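Local coordinates for protein molybdopterin adenylyltransferase (Helicobacter pylori, PDB 4XCW) that probably transfers an adenylyl group from ATP to molybdopterin, making the adenylylated intermediate used in molybdenum cofactor biosynthesis, at residues B[8-13]-B[42-47]; B[50-55]-B[81-86]; B[152-157]-B[173-178]. One frame throughout, in Å; residues are numbered along the deposited sequence. Where two conformers were deposited one is given.

How the contacts relate
The three contacts follow one another along the chain. Contact 1 pairs two parallel strands, and contact 2 lies just past their C-terminal ends, with centres about 18 Å apart. They meet at A13, whose CB is 3.6 Å from T86 OG1 and 3.7 Å from D51 OD1. Contact 2 also adjoins G76, G77 and G79 of the glycine-rich loop, probably near the molybdopterin site, as in MogA relatives. Contact 3, where the C-terminal tail covers the last helix, lies across the chain's centre from contact 2, with nearest atoms about 15 Å apart; its centre is about 23 Å from that of contact 1, with no touch. The second subunit borders contact 2 and the third borders contact 3.

Contact 1: residues B[8-13]-B[42-47]; sequences IGVLSA and LEFHYE
I8, V10 and S12 form a ladder of five backbone hydrogen bonds with E43, H45 and E47. I8 N donates to E43 O, and I8 O accepts H45 N at 2.7 Å. V10 N then bonds to H45 O at 2.8 Å. The ladder finishes with E47 N to V10 O and S12 N to E47 O. Between these rungs, CA hydrogens of F44 and Y46 face I8 O and V10 O, the latter pair 3.2 Å apart (Y46 CA to V10 O).

Side chains alternate across the sheet. On one face, I8 and F44 run side by side, with I8 CB 3.8 Å from F44 CD1; V10 CG2 reaches the same ring carbon at 3.9 Å. With Y46 CG anti to its backbone N (chi1 173°), the phenol ring extends along the neighbouring strand: Y46 CD1 packs 3.8 Å from V10 CG1, and Y46 OH lies 3.9 Å from S12 CB. Helix 25-37 covers this side through L34 on I8 and I30 on V10. The other face carries H45 and E47, whose polar ends look beyond the pair: H45 NE2 bonds H7 and its ring stacks on Y67, while the E47 carboxylate binds S59 and K62. On this face L11 CD1 comes within 3.4 Å of E47 O, a less certain approach because L11 has two conformers.

Strand 42-49 is the outermost on this side of the chain's sheet, and helix 25-37 links it to strand 6-13. This is a beta-alpha-beta crossover, the opening unit of the three-layered alpha/beta molybdopterin-binding fold.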
# COMPACT_ATOMS: atom_id res chain seq x y z
N ILE B 8 8.44 -3.07 -26.22
CA ILE B 8 8.62 -2.38 -24.95
C ILE B 8 8.43 -0.88 -25.10
O ILE B 8 9.10 -0.24 -25.91
CB ILE B 8 10.02 -2.65 -24.36
CG1 ILE B 8 10.18 -4.15 -24.08
CG2 ILE B 8 10.22 -1.86 -23.08
CD1 ILE B 8 11.50 -4.50 -23.44
N GLY B 9 7.51 -0.33 -24.33
CA GLY B 9 7.28 1.11 -24.32
C GLY B 9 8.17 1.79 -23.30
O GLY B 9 8.34 1.30 -22.19
N VAL B 10 8.75 2.92 -23.69
CA VAL B 10 9.56 3.72 -22.77
C VAL B 10 9.04 5.15 -22.83
O VAL B 10 9.19 5.83 -23.84
CB VAL B 10 11.05 3.68 -23.12
CG1 VAL B 10 11.88 4.43 -22.07
CG2 VAL B 10 11.52 2.24 -23.25
N LEU B 11 8.41 5.58 -21.74
CA LEU B 11 7.78 6.89 -21.69
C LEU B 11 8.51 7.83 -20.74
O LEU B 11 8.49 7.62 -19.53
CB LEU B 11 6.32 6.75 -21.28
CG LEU B 11 5.51 8.04 -21.34
CD1 LEU B 11 5.66 8.61 -22.72
CD2 LEU B 11 4.05 7.78 -21.01
N SER B 12 9.15 8.87 -21.28
CA SER B 12 9.79 9.87 -20.44
C SER B 12 8.85 11.05 -20.23
O SER B 12 8.47 11.72 -21.19
CB SER B 12 11.10 10.35 -21.05
OG SER B 12 11.64 11.43 -20.29
N ALA B 13 8.45 11.28 -18.99
CA ALA B 13 7.60 12.41 -18.65
C ALA B 13 8.48 13.58 -18.26
O ALA B 13 9.23 13.51 -17.29
CB ALA B 13 6.65 12.07 -17.51
N LEU B 42 14.16 -7.31 -29.50
CA LEU B 42 13.42 -6.27 -28.81
C LEU B 42 13.11 -5.10 -29.74
O LEU B 42 13.92 -4.73 -30.58
CB LEU B 42 14.20 -5.77 -27.60
CG LEU B 42 14.61 -6.83 -26.58
CD1 LEU B 42 15.41 -6.21 -25.45
CD2 LEU B 42 13.38 -7.54 -26.04
N GLU B 43 11.91 -4.54 -29.59
CA GLU B 43 11.56 -3.31 -30.28
C GLU B 43 11.11 -2.30 -29.25
O GLU B 43 10.15 -2.54 -28.51
CB GLU B 43 10.48 -3.55 -31.34
CG GLU B 43 10.93 -4.48 -32.47
CD GLU B 43 10.08 -4.36 -33.72
OE1 GLU B 43 9.25 -3.42 -33.79
OE2 GLU B 43 10.24 -5.20 -34.63
N PHE B 44 11.82 -1.18 -29.18
CA PHE B 44 11.53 -0.15 -28.20
C PHE B 44 10.69 0.98 -28.78
O PHE B 44 10.97 1.48 -29.87
CB PHE B 44 12.83 0.40 -27.62
CG PHE B 44 13.52 -0.55 -26.68
CD1 PHE B 44 13.10 -0.68 -25.37
CD2 PHE B 44 14.61 -1.29 -27.11
CE1 PHE B 44 13.74 -1.55 -24.51
CE2 PHE B 44 15.25 -2.16 -26.25
CZ PHE B 44 14.82 -2.29 -24.94
N HIS B 45 9.67 1.38 -28.04
CA HIS B 45 8.81 2.48 -28.45
C HIS B 45 8.97 3.63 -27.47
O HIS B 45 8.34 3.64 -26.41
CB HIS B 45 7.35 2.03 -28.50
CG HIS B 45 7.12 0.89 -29.44
ND1 HIS B 45 6.87 1.07 -30.79
CD2 HIS B 45 7.10 -0.45 -29.23
CE1 HIS B 45 6.71 -0.11 -31.36
NE2 HIS B 45 6.85 -1.05 -30.44
N TYR B 46 9.82 4.59 -27.83
CA TYR B 46 10.21 5.65 -26.91
C TYR B 46 9.51 6.96 -27.25
O TYR B 46 9.42 7.35 -28.41
CB TYR B 46 11.73 5.84 -26.95
CG TYR B 46 12.23 7.04 -26.17
CD1 TYR B 46 12.25 7.03 -24.78
CD2 TYR B 46 12.71 8.17 -26.82
CE1 TYR B 46 12.72 8.12 -24.06
CE2 TYR B 46 13.19 9.26 -26.12
CZ TYR B 46 13.19 9.23 -24.74
OH TYR B 46 13.66 10.31 -24.02
N GLU B 47 9.01 7.64 -26.22
CA GLU B 47 8.36 8.93 -26.39
C GLU B 47 8.65 9.84 -25.20
O GLU B 47 8.65 9.39 -24.06
CB GLU B 47 6.85 8.77 -26.54
CG GLU B 47 6.40 8.29 -27.89
CD GLU B 47 4.90 8.41 -28.08
OE1 GLU B 47 4.41 8.07 -29.18
OE2 GLU B 47 4.21 8.85 -27.13

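Contact 2: residues B[50-55]-B[81-86]; sequences ADERDL and ALRDIT
R83 lays one face of its guanidinium over the backbone carbonyl of D51 while an edge grips E52. R83 NH2 is only 3.1 Å from D51 O, yet the angle is too poor for a hydrogen bond. The true bond runs from R83 NH2 to E52 OE2, a salt bridge of 2.9 Å. It leaves in the guanidinium plane but meets OE2 from 68° above the carboxylate plane.

E52 is the N-cap residue of helix 53-66, and R83 sits in the type I turn A81 to D84, so the contact joins two connections at the C-terminal ends of the parallel strands, the usual place for the binding site of such an alpha/beta fold. The bend of E52 at chi2 (-72°) carries its carboxylate back to R83, although its CB points away. R83 has a second acidic partner in D15, which holds NE and, by accepting D51 N, also fixes the backbone of the opposing segment. K96 of the second subunit bonds L82 O.

Three waters bridge the segments. Water 1 donates to D51 OD1 at 2.6 Å and accepts I85 N at 3.1 Å; it also bonds T86 OG1, which is tied in turn to G76 O of the glycine-rich loop. Water 2 lies 2.8 Å from D84 OD1 and within weak bonding range of D51 OD2, with more acceptors in reach than protons to serve them. Water 3 connects E52 OE1 with R83 NH1, the latter bond weak.

I85 packs against the backbone at the start of helix 53-66. Its CG1, in the crowded position between backbone N and carbonyl carbon (chi1 46°), lies 3.8 Å from D51 O and points CD1 at R53, where CD1 stops 3.6 Å from R53 N.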
# COMPACT_ATOMS: atom_id res chain seq x y z
N ALA B 50 5.15 15.71 -22.17
CA ALA B 50 5.06 16.76 -21.15
C ALA B 50 4.32 16.27 -19.90
O ALA B 50 3.56 15.30 -19.96
CB ALA B 50 4.37 17.99 -21.72
N ASP B 51 4.54 16.94 -18.78
CA ASP B 51 3.89 16.58 -17.52
C ASP B 51 2.42 16.98 -17.52
O ASP B 51 1.96 17.67 -16.61
CB ASP B 51 4.60 17.24 -16.33
CG ASP B 51 5.86 16.52 -15.93
OD1 ASP B 51 5.83 15.27 -15.82
OD2 ASP B 51 6.89 17.19 -15.72
N GLU B 52 1.69 16.56 -18.54
CA GLU B 52 0.25 16.80 -18.63
C GLU B 52 -0.45 15.46 -18.56
O GLU B 52 -0.14 14.56 -19.34
CB GLU B 52 -0.12 17.55 -19.91
CG GLU B 52 0.68 18.81 -20.17
CD GLU B 52 0.32 19.94 -19.22
OE1 GLU B 52 -0.75 19.87 -18.59
OE2 GLU B 52 1.11 20.90 -19.12
N ARG B 53 -1.40 15.33 -17.64
CA ARG B 53 -2.01 14.03 -17.37
C ARG B 53 -2.61 13.38 -18.61
O ARG B 53 -2.33 12.21 -18.89
CB ARG B 53 -3.08 14.15 -16.28
CG ARG B 53 -3.62 12.79 -15.82
CD ARG B 53 -4.75 12.94 -14.82
NE ARG B 53 -5.83 13.77 -15.34
CZ ARG B 53 -6.91 13.30 -15.95
NH1 ARG B 53 -7.06 12.00 -16.13
NH2 ARG B 53 -7.84 14.14 -16.39
N ASP B 54 -3.43 14.12 -19.35
CA ASP B 54 -4.11 13.50 -20.48
C ASP B 54 -3.12 13.04 -21.56
O ASP B 54 -3.32 12.01 -22.20
CB ASP B 54 -5.15 14.44 -21.09
CG ASP B 54 -6.06 13.73 -22.07
OD1 ASP B 54 -6.59 12.64 -21.72
OD2 ASP B 54 -6.24 14.24 -23.20
N LEU B 55 -2.04 13.80 -21.73
CA LEU B 55 -1.02 13.44 -22.71
C LEU B 55 -0.30 12.16 -22.31
O LEU B 55 -0.01 11.31 -23.15
CB LEU B 55 -0.02 14.58 -22.88
CG LEU B 55 -0.47 15.74 -23.76
CD1 LEU B 55 0.64 16.77 -23.91
CD2 LEU B 55 -0.92 15.23 -25.12
N ALA B 81 5.40 16.27 -5.66
CA ALA B 81 5.29 17.62 -6.21
C ALA B 81 4.10 17.77 -7.16
O ALA B 81 3.59 16.78 -7.69
CB ALA B 81 6.58 18.01 -6.92
N LEU B 82 3.69 19.01 -7.37
CA LEU B 82 2.46 19.34 -8.08
C LEU B 82 2.35 18.68 -9.46
O LEU B 82 1.31 18.10 -9.78
CB LEU B 82 2.34 20.86 -8.23
CG LEU B 82 1.17 21.41 -9.04
CD1 LEU B 82 -0.15 20.96 -8.44
CD2 LEU B 82 1.24 22.92 -9.10
N ARG B 83 3.40 18.78 -10.26
CA ARG B 83 3.32 18.28 -11.64
C ARG B 83 3.83 16.85 -11.79
O ARG B 83 4.06 16.38 -12.91
CB ARG B 83 4.10 19.22 -12.57
CG ARG B 83 3.48 20.60 -12.65
CD ARG B 83 4.18 21.46 -13.69
NE ARG B 83 4.12 20.87 -15.02
CZ ARG B 83 3.11 21.04 -15.86
NH1 ARG B 83 2.07 21.78 -15.50
NH2 ARG B 83 3.13 20.47 -17.05
N ASP B 84 3.99 16.15 -10.66
CA ASP B 84 4.32 14.72 -10.70
C ASP B 84 3.04 13.90 -10.86
O ASP B 84 2.50 13.37 -9.88
CB ASP B 84 5.07 14.30 -9.43
CG ASP B 84 6.46 14.90 -9.34
OD1 ASP B 84 6.88 15.60 -10.28
OD2 ASP B 84 7.14 14.65 -8.33
N ILE B 85 2.55 13.79 -12.09
CA ILE B 85 1.24 13.19 -12.32
C ILE B 85 1.29 11.86 -13.05
O ILE B 85 0.27 11.34 -13.51
CB ILE B 85 0.33 14.18 -13.09
CG1 ILE B 85 1.09 14.79 -14.27
CG2 ILE B 85 -0.12 15.30 -12.17
CD1 ILE B 85 1.09 13.95 -15.51
N THR B 86 2.49 11.29 -13.17
CA THR B 86 2.66 10.02 -13.86
C THR B 86 1.92 8.84 -13.18
O THR B 86 1.27 8.05 -13.87
CB THR B 86 4.16 9.68 -14.02
OG1 THR B 86 4.79 10.73 -14.76
CG2 THR B 86 4.34 8.36 -14.77
O HOH W 1 4.39 13.58 -14.52
O HOH W 2 7.34 15.98 -12.99
O HOH W 3 -0.74 21.05 -15.81

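Contact 3: residues B[152-157]-B[173-178]; sequences IPYCVD and AFRPKQ
R175 and D157 form a salt bridge. The guanidinium meets the carboxylate side-on through NE and NH2, with the two planes only 19° apart. R175 NH2 donates to D157 OD1 at 3.2 Å on its syn side, nearly straight. R175 NE points at D157 OD2, but the modelled 2.4 Å between these atoms is too short to be trusted as a length. With chi2 and chi3 both near 180°, the R175 chain extends far enough to bring NE and NH2 to the D157 carboxylate, one helical turn beyond P153. NH2 also bonds M164 O, and Y163 makes a cation-pi contact with the same group.

One water-mediated link joins the backbones. Water 4 accepts Y154 N at 3.0 Å and donates to F174 O at 2.7 Å. The donor amide lies in the first turn of helix 152-158, where amides have no preceding helical carbonyl to bond.

This helix is the last in the chain, and residues 173-178 are the C-terminal tail folded back across it, on the outside of the alpha/beta domain. T115 of the third subunit packs on Y154, F174 and P176, placing the tail at a trimer interface.

The remaining contacts are apolar and aromatic. P176 CD sits 3.3 Å from the Y154 ring centroid, 2° off the normal: a CH-pi contact straight over the face. P176 CG adds an approach of 3.5 Å to Y154 CE2. P153 CB lies over one face of the R175 guanidinium, 3.6 Å from NH2, while P153 CG touches A173 CB at 3.6 Å beside V166.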
# COMPACT_ATOMS: atom_id res chain seq x y z
N ILE B 152 8.68 -10.09 -13.66
CA ILE B 152 8.03 -9.53 -14.85
C ILE B 152 7.67 -10.57 -15.94
O ILE B 152 6.53 -10.58 -16.43
CB ILE B 152 8.91 -8.41 -15.46
CG1 ILE B 152 8.87 -7.18 -14.55
CG2 ILE B 152 8.42 -8.01 -16.85
CD1 ILE B 152 9.65 -5.99 -15.07
N PRO B 153 8.61 -11.47 -16.31
CA PRO B 153 8.21 -12.43 -17.35
C PRO B 153 6.98 -13.27 -17.00
O PRO B 153 6.13 -13.50 -17.86
CB PRO B 153 9.45 -13.32 -17.47
CG PRO B 153 10.58 -12.44 -17.07
CD PRO B 153 10.03 -11.61 -15.95
N TYR B 154 6.88 -13.73 -15.76
CA TYR B 154 5.72 -14.50 -15.35
C TYR B 154 4.48 -13.63 -15.37
O TYR B 154 3.41 -14.08 -15.79
CB TYR B 154 5.92 -15.09 -13.96
CG TYR B 154 4.81 -16.01 -13.50
CD1 TYR B 154 4.39 -17.07 -14.28
CD2 TYR B 154 4.20 -15.83 -12.26
CE1 TYR B 154 3.39 -17.92 -13.86
CE2 TYR B 154 3.21 -16.67 -11.82
CZ TYR B 154 2.80 -17.71 -12.63
OH TYR B 154 1.81 -18.55 -12.20
N CYS B 155 4.61 -12.38 -14.93
CA CYS B 155 3.47 -11.46 -14.97
C CYS B 155 2.97 -11.28 -16.40
O CYS B 155 1.76 -11.28 -16.65
CB CYS B 155 3.84 -10.09 -14.39
SG CYS B 155 2.40 -8.99 -14.15
N VAL B 156 3.90 -11.11 -17.33
CA VAL B 156 3.54 -10.91 -18.73
C VAL B 156 2.90 -12.19 -19.29
O VAL B 156 1.95 -12.12 -20.07
CB VAL B 156 4.77 -10.47 -19.56
CG1 VAL B 156 4.48 -10.50 -21.06
CG2 VAL B 156 5.22 -9.08 -19.13
N ASP B 157 3.38 -13.36 -18.85
CA ASP B 157 2.74 -14.63 -19.21
C ASP B 157 1.27 -14.66 -18.78
O ASP B 157 0.39 -15.04 -19.55
CB ASP B 157 3.43 -15.84 -18.57
CG ASP B 157 4.84 -16.06 -19.07
OD1 ASP B 157 5.22 -15.46 -20.09
OD2 ASP B 157 5.55 -16.85 -18.42
N ALA B 173 14.77 -14.99 -13.63
CA ALA B 173 13.32 -14.82 -13.55
C ALA B 173 12.64 -16.12 -13.21
O ALA B 173 12.95 -17.18 -13.76
CB ALA B 173 12.77 -14.26 -14.84
N PHE B 174 11.69 -16.03 -12.29
CA PHE B 174 11.02 -17.19 -11.74
C PHE B 174 9.68 -17.42 -12.43
O PHE B 174 8.85 -16.52 -12.49
CB PHE B 174 10.83 -17.00 -10.24
CG PHE B 174 10.03 -18.09 -9.59
CD1 PHE B 174 10.54 -19.37 -9.50
CD2 PHE B 174 8.78 -17.83 -9.07
CE1 PHE B 174 9.81 -20.38 -8.90
CE2 PHE B 174 8.04 -18.83 -8.47
CZ PHE B 174 8.56 -20.11 -8.38
N ARG B 175 9.49 -18.63 -12.95
CA ARG B 175 8.18 -19.03 -13.46
C ARG B 175 7.69 -20.26 -12.70
O ARG B 175 8.28 -21.34 -12.80
CB ARG B 175 8.25 -19.33 -14.96
CG ARG B 175 8.17 -18.09 -15.86
CD ARG B 175 8.23 -18.50 -17.32
NE ARG B 175 7.88 -17.42 -18.25
CZ ARG B 175 8.76 -16.72 -18.96
NH1 ARG B 175 10.06 -16.95 -18.84
NH2 ARG B 175 8.34 -15.78 -19.78
N PRO B 176 6.61 -20.10 -11.91
CA PRO B 176 5.97 -21.23 -11.22
C PRO B 176 5.47 -22.27 -12.20
O PRO B 176 4.83 -21.92 -13.19
CB PRO B 176 4.81 -20.57 -10.47
CG PRO B 176 5.22 -19.15 -10.31
CD PRO B 176 6.01 -18.81 -11.54
N LYS B 177 5.74 -23.54 -11.91
CA LYS B 177 5.40 -24.63 -12.82
C LYS B 177 3.94 -25.05 -12.69
O LYS B 177 3.07 -24.23 -12.39
CB LYS B 177 6.32 -25.82 -12.58
CG LYS B 177 7.72 -25.44 -12.16
CD LYS B 177 8.54 -26.65 -11.74
CE LYS B 177 9.87 -26.23 -11.15
NZ LYS B 177 10.70 -25.46 -12.11
N GLN B 178 3.69 -26.35 -12.91
CA GLN B 178 2.35 -26.95 -12.90
C GLN B 178 1.49 -26.43 -14.05
O GLN B 178 0.29 -26.19 -13.88
CB GLN B 178 1.65 -26.69 -11.56
CG GLN B 178 1.65 -27.89 -10.63
CD GLN B 178 3.05 -28.29 -10.21
OE1 GLN B 178 3.86 -27.45 -9.83
NE2 GLN B 178 3.34 -29.59 -10.28
OXT GLN B 178 1.96 -26.26 -15.17
O HOH W 4 9.02 -14.09 -13.74